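Local coordinates for leucine aminopeptidase (Legionella pneumophila, PDB 5GNE), which probably acts as a zinc-dependent aminopeptidase of the M28 family, removing residues from the N-termini of peptides, at residues N57-P63 and G241-Y247; A129-V135 and K167-P171. All blocks are in the same frame, centred on the assembly; numbering follows the deposited sequence.

Contact 1 (N57-P63 and G241-Y247)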
ATOM      1  N   ASN A  57      -9.856   9.693  -5.834  1.00 49.26           N
ATOM      2  CA  ASN A  57      -9.747   8.395  -6.457  1.00 42.30           C
ATOM      3  C   ASN A  57     -11.072   7.655  -6.315  1.00 41.54           C
ATOM      4  O   ASN A  57     -11.976   8.146  -5.673  1.00 39.46           O
ATOM      5  CB  ASN A  57      -8.599   7.610  -5.825  1.00 39.33           C
ATOM      6  CG  ASN A  57      -8.182   6.437  -6.659  1.00 39.62           C
ATOM      7  OD1 ASN A  57      -8.396   6.425  -7.868  1.00 42.37           O
ATOM      8  ND2 ASN A  57      -7.576   5.443  -6.026  1.00 45.06           N
ATOM      9  N   TYR A  58     -11.183   6.481  -6.921  1.00 38.65           N
ATOM     10  CA  TYR A  58     -12.374   5.659  -6.761  1.00 46.52           C
ATOM     11  C   TYR A  58     -12.059   4.319  -6.108  1.00 42.49           C
ATOM     12  O   TYR A  58     -10.919   3.876  -6.082  1.00 43.68           O
ATOM     13  CB  TYR A  58     -13.033   5.411  -8.112  1.00 39.46           C
ATOM     14  CG  TYR A  58     -12.231   4.527  -9.033  1.00 40.05           C
ATOM     15  CD1 TYR A  58     -11.145   5.033  -9.745  1.00 32.77           C
ATOM     16  CD2 TYR A  58     -12.606   3.230  -9.253  1.00 30.69           C
ATOM     17  CE1 TYR A  58     -10.437   4.245 -10.606  1.00 32.37           C
ATOM     18  CE2 TYR A  58     -11.908   2.424 -10.130  1.00 33.30           C
ATOM     19  CZ  TYR A  58     -10.834   2.931 -10.801  1.00 42.24           C
ATOM     20  OH  TYR A  58     -10.145   2.113 -11.665  1.00 46.65           O
ATOM     21  N   LEU A  59     -13.086   3.684  -5.569  1.00 41.86           N
ATOM     22  CA  LEU A  59     -12.911   2.387  -4.940  1.00 36.24           C
ATOM     23  C   LEU A  59     -13.621   1.334  -5.775  1.00 33.64           C
ATOM     24  O   LEU A  59     -14.797   1.468  -6.059  1.00 34.39           O
ATOM     25  CB  LEU A  59     -13.479   2.414  -3.527  1.00 34.99           C
ATOM     26  CG  LEU A  59     -13.386   1.143  -2.675  1.00 39.25           C
ATOM     27  CD1 LEU A  59     -11.925   0.797  -2.325  1.00 30.04           C
ATOM     28  CD2 LEU A  59     -14.247   1.309  -1.427  1.00 35.82           C
ATOM     29  N   ASN A  60     -12.926   0.295  -6.202  1.00 37.49           N
ATOM     30  CA  ASN A  60     -13.640  -0.775  -6.864  1.00 37.14           C
ATOM     31  C   ASN A  60     -14.312  -1.650  -5.827  1.00 32.13           C
ATOM     32  O   ASN A  60     -13.657  -2.165  -4.945  1.00 39.33           O
ATOM     33  CB  ASN A  60     -12.724  -1.612  -7.743  1.00 30.67           C
ATOM     34  CG  ASN A  60     -13.508  -2.551  -8.648  1.00 35.43           C
ATOM     35  OD1 ASN A  60     -14.377  -3.284  -8.183  1.00 40.92           O
ATOM     36  ND2 ASN A  60     -13.233  -2.509  -9.937  1.00 41.49           N
ATOM     37  N   ALA A  61     -15.618  -1.837  -5.961  1.00 34.99           N
ATOM     38  CA  ALA A  61     -16.393  -2.543  -4.937  1.00 33.80           C
ATOM     39  C   ALA A  61     -16.304  -4.051  -5.052  1.00 42.24           C
ATOM     40  O   ALA A  61     -16.646  -4.752  -4.098  1.00 39.56           O
ATOM     41  CB  ALA A  61     -17.824  -2.143  -4.995  1.00 36.20           C
ATOM     42  N   GLU A  62     -15.861  -4.552  -6.202  1.00 31.28           N
ATOM     43  CA  GLU A  62     -15.875  -5.996  -6.430  1.00 39.86           C
ATOM     44  C   GLU A  62     -15.323  -6.861  -5.290  1.00 40.15           C
ATOM     45  O   GLU A  62     -15.902  -7.888  -4.984  1.00 50.89           O
ATOM     46  CB  GLU A  62     -15.155  -6.342  -7.733  1.00 42.32           C
ATOM     47  CG  GLU A  62     -15.439  -7.769  -8.161  1.00 77.61           C
ATOM     48  CD  GLU A  62     -14.824  -8.124  -9.505  1.00109.10           C
ATOM     49  OE1 GLU A  62     -13.729  -8.731  -9.545  1.00117.59           O
ATOM     50  OE2 GLU A  62     -15.469  -7.825 -10.529  1.00117.30           O
ATOM     51  N   PRO A  63     -14.207  -6.464  -4.657  1.00 47.95           N
ATOM     52  CA  PRO A  63     -13.771  -7.364  -3.583  1.00 40.67           C
ATOM     53  C   PRO A  63     -14.771  -7.441  -2.434  1.00 37.13           C
ATOM     54  O   PRO A  63     -14.729  -8.402  -1.702  1.00 45.09           O
ATOM     55  CB  PRO A  63     -12.464  -6.725  -3.097  1.00 39.99           C
ATOM     56  CG  PRO A  63     -11.966  -5.961  -4.283  1.00 38.95           C
ATOM     57  CD  PRO A  63     -13.203  -5.414  -4.926  1.00 36.00           C
ATOM     58  N   GLY A 241      -8.505   1.532  -8.747  1.00 39.44           N
ATOM     59  CA  GLY A 241      -9.429   1.617  -7.631  1.00 35.82           C
ATOM     60  C   GLY A 241      -9.118   0.698  -6.464  1.00 40.69           C
ATOM     61  O   GLY A 241     -10.022   0.144  -5.829  1.00 34.51           O
ATOM     62  N   LEU A 242      -7.830   0.502  -6.212  1.00 33.41           N
ATOM     63  CA  LEU A 242      -7.362  -0.256  -5.043  1.00 35.14           C
ATOM     64  C   LEU A 242      -7.819  -1.707  -5.045  1.00 37.55           C
ATOM     65  O   LEU A 242      -7.897  -2.339  -3.992  1.00 42.58           O
ATOM     66  CB  LEU A 242      -7.819   0.411  -3.735  1.00 34.53           C
ATOM     67  CG  LEU A 242      -7.718   1.938  -3.652  1.00 35.40           C
ATOM     68  CD1 LEU A 242      -8.112   2.428  -2.256  1.00 33.15           C
ATOM     69  CD2 LEU A 242      -6.354   2.421  -4.052  1.00 42.81           C
ATOM     70  N   ILE A 243      -8.092  -2.260  -6.217  1.00 31.29           N
ATOM     71  CA  ILE A 243      -8.721  -3.580  -6.248  1.00 41.95           C
ATOM     72  C   ILE A 243      -7.785  -4.715  -5.785  1.00 42.14           C
ATOM     73  O   ILE A 243      -8.263  -5.677  -5.179  1.00 44.11           O
ATOM     74  CB  ILE A 243      -9.321  -3.900  -7.648  1.00 41.07           C
ATOM     75  CG1 ILE A 243     -10.210  -5.155  -7.566  1.00 48.02           C
ATOM     76  CG2 ILE A 243      -8.233  -4.047  -8.683  1.00 40.24           C
ATOM     77  CD1 ILE A 243     -10.870  -5.585  -8.880  1.00 30.24           C
ATOM     78  N   GLY A 244      -6.471  -4.602  -6.019  1.00 38.22           N
ATOM     79  CA  GLY A 244      -5.559  -5.645  -5.559  1.00 28.30           C
ATOM     80  C   GLY A 244      -5.613  -5.888  -4.053  1.00 36.90           C
ATOM     81  O   GLY A 244      -5.893  -7.032  -3.609  1.00 37.03           O
ATOM     82  N   SER A 245      -5.399  -4.834  -3.259  1.00 32.33           N
ATOM     83  CA  SER A 245      -5.477  -4.944  -1.804  1.00 30.44           C
ATOM     84  C   SER A 245      -6.892  -5.310  -1.330  1.00 37.24           C
ATOM     85  O   SER A 245      -7.055  -5.890  -0.260  1.00 41.14           O
ATOM     86  CB  SER A 245      -5.047  -3.641  -1.115  1.00 32.13           C
ATOM     87  OG  SER A 245      -5.679  -2.517  -1.685  1.00 32.86           O
ATOM     88  N   GLY A 246      -7.904  -4.921  -2.097  1.00 33.84           N
ATOM     89  CA  GLY A 246      -9.260  -5.393  -1.871  1.00 38.22           C
ATOM     90  C   GLY A 246      -9.273  -6.905  -1.726  1.00 38.57           C
ATOM     91  O   GLY A 246      -9.625  -7.461  -0.683  1.00 33.39           O
ATOM     92  N   TYR A 247      -8.854  -7.578  -2.788  1.00 39.74           N
ATOM     93  CA  TYR A 247      -8.756  -9.033  -2.760  1.00 44.81           C
ATOM     94  C   TYR A 247      -7.864  -9.555  -1.643  1.00 47.92           C
ATOM     95  O   TYR A 247      -8.224 -10.523  -0.982  1.00 48.30           O
ATOM     96  CB  TYR A 247      -8.278  -9.543  -4.116  1.00 39.51           C
ATOM     97  CG  TYR A 247      -9.373  -9.428  -5.140  1.00 48.01           C
ATOM     98  CD1 TYR A 247     -10.589 -10.090  -4.943  1.00 47.67           C
ATOM     99  CD2 TYR A 247      -9.217  -8.669  -6.289  1.00 42.72           C
ATOM    100  CE1 TYR A 247     -11.609 -10.004  -5.869  1.00 47.46           C
ATOM    101  CE2 TYR A 247     -10.232  -8.580  -7.219  1.00 52.09           C
ATOM    102  CZ  TYR A 247     -11.427  -9.252  -7.001  1.00 55.22           C
ATOM    103  OH  TYR A 247     -12.444  -9.173  -7.914  1.00 68.48           O
TER

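Contact 2 (A129-V135 and K167-P171)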
ATOM      1  N   ALA A 129      -1.281  -3.340 -14.305  1.00 44.98           N
ATOM      2  CA  ALA A 129      -2.000  -4.558 -13.953  1.00 50.55           C
ATOM      3  C   ALA A 129      -2.512  -5.323 -15.172  1.00 53.06           C
ATOM      4  O   ALA A 129      -2.885  -6.489 -15.055  1.00 58.13           O
ATOM      5  CB  ALA A 129      -3.167  -4.239 -13.000  1.00 40.02           C
ATOM      6  N   LYS A 130      -2.545  -4.665 -16.327  1.00 52.71           N
ATOM      7  CA  LYS A 130      -2.956  -5.316 -17.566  1.00 56.14           C
ATOM      8  C   LYS A 130      -1.788  -5.875 -18.375  1.00 63.47           C
ATOM      9  O   LYS A 130      -2.003  -6.705 -19.259  1.00 71.63           O
ATOM     10  CB  LYS A 130      -3.728  -4.356 -18.480  1.00 57.37           C
ATOM     11  CG  LYS A 130      -5.020  -3.806 -17.946  1.00 60.39           C
ATOM     12  CD  LYS A 130      -5.644  -2.836 -18.953  1.00 75.97           C
ATOM     13  CE  LYS A 130      -7.148  -3.093 -19.111  1.00 84.21           C
ATOM     14  NZ  LYS A 130      -7.742  -2.434 -20.315  1.00 90.61           N
ATOM     15  N   SER A 131      -0.561  -5.425 -18.109  1.00 57.12           N
ATOM     16  CA  SER A 131       0.532  -5.747 -19.030  1.00 53.77           C
ATOM     17  C   SER A 131       1.362  -6.935 -18.552  1.00 60.29           C
ATOM     18  O   SER A 131       1.286  -7.356 -17.398  1.00 60.76           O
ATOM     19  CB  SER A 131       1.447  -4.533 -19.261  1.00 52.39           C
ATOM     20  OG  SER A 131       2.289  -4.274 -18.149  1.00 59.38           O
ATOM     21  N   ARG A 132       2.131  -7.486 -19.478  1.00 71.18           N
ATOM     22  CA  ARG A 132       3.030  -8.593 -19.211  1.00 74.48           C
ATOM     23  C   ARG A 132       4.122  -8.155 -18.230  1.00 68.26           C
ATOM     24  O   ARG A 132       4.460  -8.887 -17.296  1.00 63.37           O
ATOM     25  CB  ARG A 132       3.604  -9.129 -20.527  1.00 81.20           C
ATOM     26  CG  ARG A 132       4.324 -10.469 -20.417  1.00 97.02           C
ATOM     27  CD  ARG A 132       3.447 -11.470 -19.628  1.00112.94           C
ATOM     28  NE  ARG A 132       4.072 -12.780 -19.382  1.00126.50           N
ATOM     29  CZ  ARG A 132       5.209 -12.997 -18.720  1.00126.67           C
ATOM     30  NH1 ARG A 132       5.917 -11.987 -18.270  1.00129.01           N
ATOM     31  NH2 ARG A 132       5.663 -14.233 -18.541  1.00122.84           N
ATOM     32  N   THR A 133       4.697  -6.976 -18.453  1.00 59.48           N
ATOM     33  CA  THR A 133       5.703  -6.474 -17.527  1.00 57.03           C
ATOM     34  C   THR A 133       5.133  -6.329 -16.131  1.00 60.68           C
ATOM     35  O   THR A 133       5.796  -6.670 -15.159  1.00 65.85           O
ATOM     36  CB  THR A 133       6.280  -5.126 -17.974  1.00 59.10           C
ATOM     37  OG1 THR A 133       5.218  -4.268 -18.416  1.00 65.89           O
ATOM     38  CG2 THR A 133       7.262  -5.325 -19.108  1.00 50.81           C
ATOM     39  N   GLY A 134       3.896  -5.847 -16.035  1.00 64.35           N
ATOM     40  CA  GLY A 134       3.198  -5.775 -14.763  1.00 51.89           C
ATOM     41  C   GLY A 134       3.124  -7.117 -14.053  1.00 49.74           C
ATOM     42  O   GLY A 134       3.268  -7.192 -12.839  1.00 54.14           O
ATOM     43  N   VAL A 135       2.927  -8.185 -14.816  1.00 49.41           N
ATOM     44  CA  VAL A 135       2.921  -9.536 -14.268  1.00 53.36           C
ATOM     45  C   VAL A 135       4.327  -9.947 -13.820  1.00 54.31           C
ATOM     46  O   VAL A 135       4.504 -10.523 -12.748  1.00 67.59           O
ATOM     47  CB  VAL A 135       2.368 -10.550 -15.300  1.00 57.61           C
ATOM     48  CG1 VAL A 135       2.572 -11.985 -14.826  1.00 45.83           C
ATOM     49  CG2 VAL A 135       0.894 -10.244 -15.604  1.00 47.56           C
ATOM     50  N   LYS A 167     -10.359  -9.728 -13.373  1.00 61.72           N
ATOM     51  CA  LYS A 167     -10.278  -8.485 -14.120  1.00 63.00           C
ATOM     52  C   LYS A 167      -8.878  -8.125 -14.557  1.00 59.45           C
ATOM     53  O   LYS A 167      -8.715  -7.429 -15.553  1.00 67.53           O
ATOM     54  CB  LYS A 167     -10.874  -7.341 -13.290  1.00 66.31           C
ATOM     55  CG  LYS A 167     -12.123  -7.764 -12.536  1.00 85.13           C
ATOM     56  CD  LYS A 167     -12.738  -6.628 -11.751  1.00 97.93           C
ATOM     57  CE  LYS A 167     -14.004  -6.104 -12.431  1.00100.76           C
ATOM     58  NZ  LYS A 167     -14.662  -4.965 -11.690  1.00 90.78           N
ATOM     59  N   PHE A 168      -7.873  -8.559 -13.800  1.00 55.71           N
ATOM     60  CA  PHE A 168      -6.486  -8.160 -14.078  1.00 51.06           C
ATOM     61  C   PHE A 168      -5.484  -9.303 -13.969  1.00 48.85           C
ATOM     62  O   PHE A 168      -5.434  -9.998 -12.958  1.00 51.62           O
ATOM     63  CB  PHE A 168      -6.092  -7.016 -13.147  1.00 49.68           C
ATOM     64  CG  PHE A 168      -6.838  -5.735 -13.411  1.00 47.97           C
ATOM     65  CD1 PHE A 168      -6.517  -4.940 -14.505  1.00 52.40           C
ATOM     66  CD2 PHE A 168      -7.905  -5.357 -12.613  1.00 45.33           C
ATOM     67  CE1 PHE A 168      -7.215  -3.748 -14.759  1.00 48.33           C
ATOM     68  CE2 PHE A 168      -8.610  -4.176 -12.864  1.00 43.43           C
ATOM     69  CZ  PHE A 168      -8.267  -3.372 -13.934  1.00 34.27           C
ATOM     70  N   ILE A 169      -4.669  -9.482 -15.003  1.00 55.83           N
ATOM     71  CA  ILE A 169      -3.709 -10.584 -15.022  1.00 55.99           C
ATOM     72  C   ILE A 169      -2.610 -10.454 -13.961  1.00 58.16           C
ATOM     73  O   ILE A 169      -1.992 -11.438 -13.578  1.00 66.71           O
ATOM     74  CB  ILE A 169      -3.059 -10.749 -16.423  1.00 55.17           C
ATOM     75  CG1 ILE A 169      -2.474  -9.432 -16.927  1.00 56.40           C
ATOM     76  CG2 ILE A 169      -4.063 -11.278 -17.427  1.00 48.85           C
ATOM     77  CD1 ILE A 169      -1.614  -9.594 -18.173  1.00 47.45           C
ATOM     78  N   GLN A 170      -2.356  -9.248 -13.487  1.00 55.58           N
ATOM     79  CA  GLN A 170      -1.335  -9.060 -12.462  1.00 50.11           C
ATOM     80  C   GLN A 170      -1.856  -9.482 -11.085  1.00 47.51           C
ATOM     81  O   GLN A 170      -2.846  -8.947 -10.599  1.00 40.75           O
ATOM     82  CB  GLN A 170      -0.882  -7.597 -12.446  1.00 49.47           C
ATOM     83  CG  GLN A 170       0.130  -7.252 -11.379  1.00 41.28           C
ATOM     84  CD  GLN A 170       0.321  -5.760 -11.262  1.00 48.09           C
ATOM     85  OE1 GLN A 170      -0.597  -5.037 -10.895  1.00 57.54           O
ATOM     86  NE2 GLN A 170       1.503  -5.289 -11.582  1.00 46.30           N
ATOM     87  N   PRO A 171      -1.181 -10.440 -10.436  1.00 50.21           N
ATOM     88  CA  PRO A 171      -1.637 -10.869  -9.112  1.00 46.18           C
ATOM     89  C   PRO A 171      -0.964 -10.068  -8.010  1.00 48.88           C
ATOM     90  O   PRO A 171       0.088  -9.452  -8.251  1.00 39.22           O
ATOM     91  CB  PRO A 171      -1.173 -12.321  -9.045  1.00 41.49           C
ATOM     92  CG  PRO A 171       0.087 -12.291  -9.793  1.00 42.69           C
ATOM     93  CD  PRO A 171      -0.052 -11.257 -10.899  1.00 43.66           C
TER

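Contact 1 (N57-P63 and G241-Y247)
G241 lies against the Y58 ring, its CA 3.8 Å from the ring centroid and 18° off the ring normal, a CH-pi contact made over the face. The same CA also approaches Y58 O at 3.1 Å as a CA-H...O contact, so ring and carbonyl of one tyrosine both bear on the glycine. A glycine fits here on two counts: the backbone phi is positive, and a side chain would run into the Y58 ring. Two residues beyond Y58, N60 N donates to G241 O in an almost straight bond of 2.9 Å, directed at a lone pair in the carbonyl plane. Further along, P63 closes on the first turn of the helix: its CG stands over the centre of the Y247 ring, only 3° off the normal, while the same atom meets I243 CG1 at 3.8 Å. With CG1 anti to the backbone N (chi1 -169°) and the chain extended beyond it, I243 lies side by side with N60, the two pointing the same way.

N60 OD1 accepts from E62 N at 2.8 Å, a capping bond that holds the turn leading into helix 62-65. N57 ND2, beside L242 CD2, is bonded to A314 O. The short strand 59-60 edges the antiparallel sheet, L59 pairing with I11 of strand 8-13, so the contact seats this N-terminal sheet on the start of helix 243-254, with L59 and L242 also touching helix 318-323.

Contact 2 (A129-V135 and K167-P171)
Q170 extends past A129 to the first turn of helix 132-151. With CG trans to the backbone N (chi1 177°) and the chain extended beyond it, the amide ends beside G134, and NE2 donates to G134 O at 2.9 Å. The acceptor lies close to the amide plane of Q170, but the donor stands well above the plane of the G134 carbonyl and does not use a lone pair. NE2 also donates to R127 O and OE1 accepts from A237 N, so three bonds fix the rotation of the buried amide. Q170 OE1 also lies against A129, 3.4 Å from its CB. The backbone joins in as well, Q170 N donating to A129 O over 3.2 Å.

The segment 167-171 turns a corner at I169 on the way into strand 170-177, next to the edge strand of the eight-stranded mixed sheet of the M28 catalytic domain. In the partner segment, S131 N-caps helix 132-151: its OG accepts from G134 N at 3.1 Å and is also bonded to N126.

At that corner the I169 and V135 side chains cross at about a right angle, CD1 of the isoleucine meeting CG2 of the valine at 3.6 Å. F168 holds its ring beside the turn, where K130 CG comes up to the ring edge in plane, 3.9 Å from CE1. A129 CB approaches the same ring obliquely, 3.7 Å from CD1.

The two contacts lie with their centres 15 Å apart and meet through K167 and F168. K167 NZ ties segment 167-171 to the N-terminal part of the chain by a salt bridge with D8. It also pairs with E62 OE2 at 3.2 Å, a salt bridge less certain in detail because the E62 side chain is poorly ordered. K167 CD packs on I243 CD1 at 3.6 Å. In sequence, both segments of contact 2 fall between those of contact 1. Contact 1 comes nearer the zinc ions: the N57 side chain is about 7 Å from one. In contact 2 the Q170 side chain is about 12 Å from a zinc ion, though the A129 and Q170 side chains are about 7 Å from those of the ligands E239 and H191, respectively.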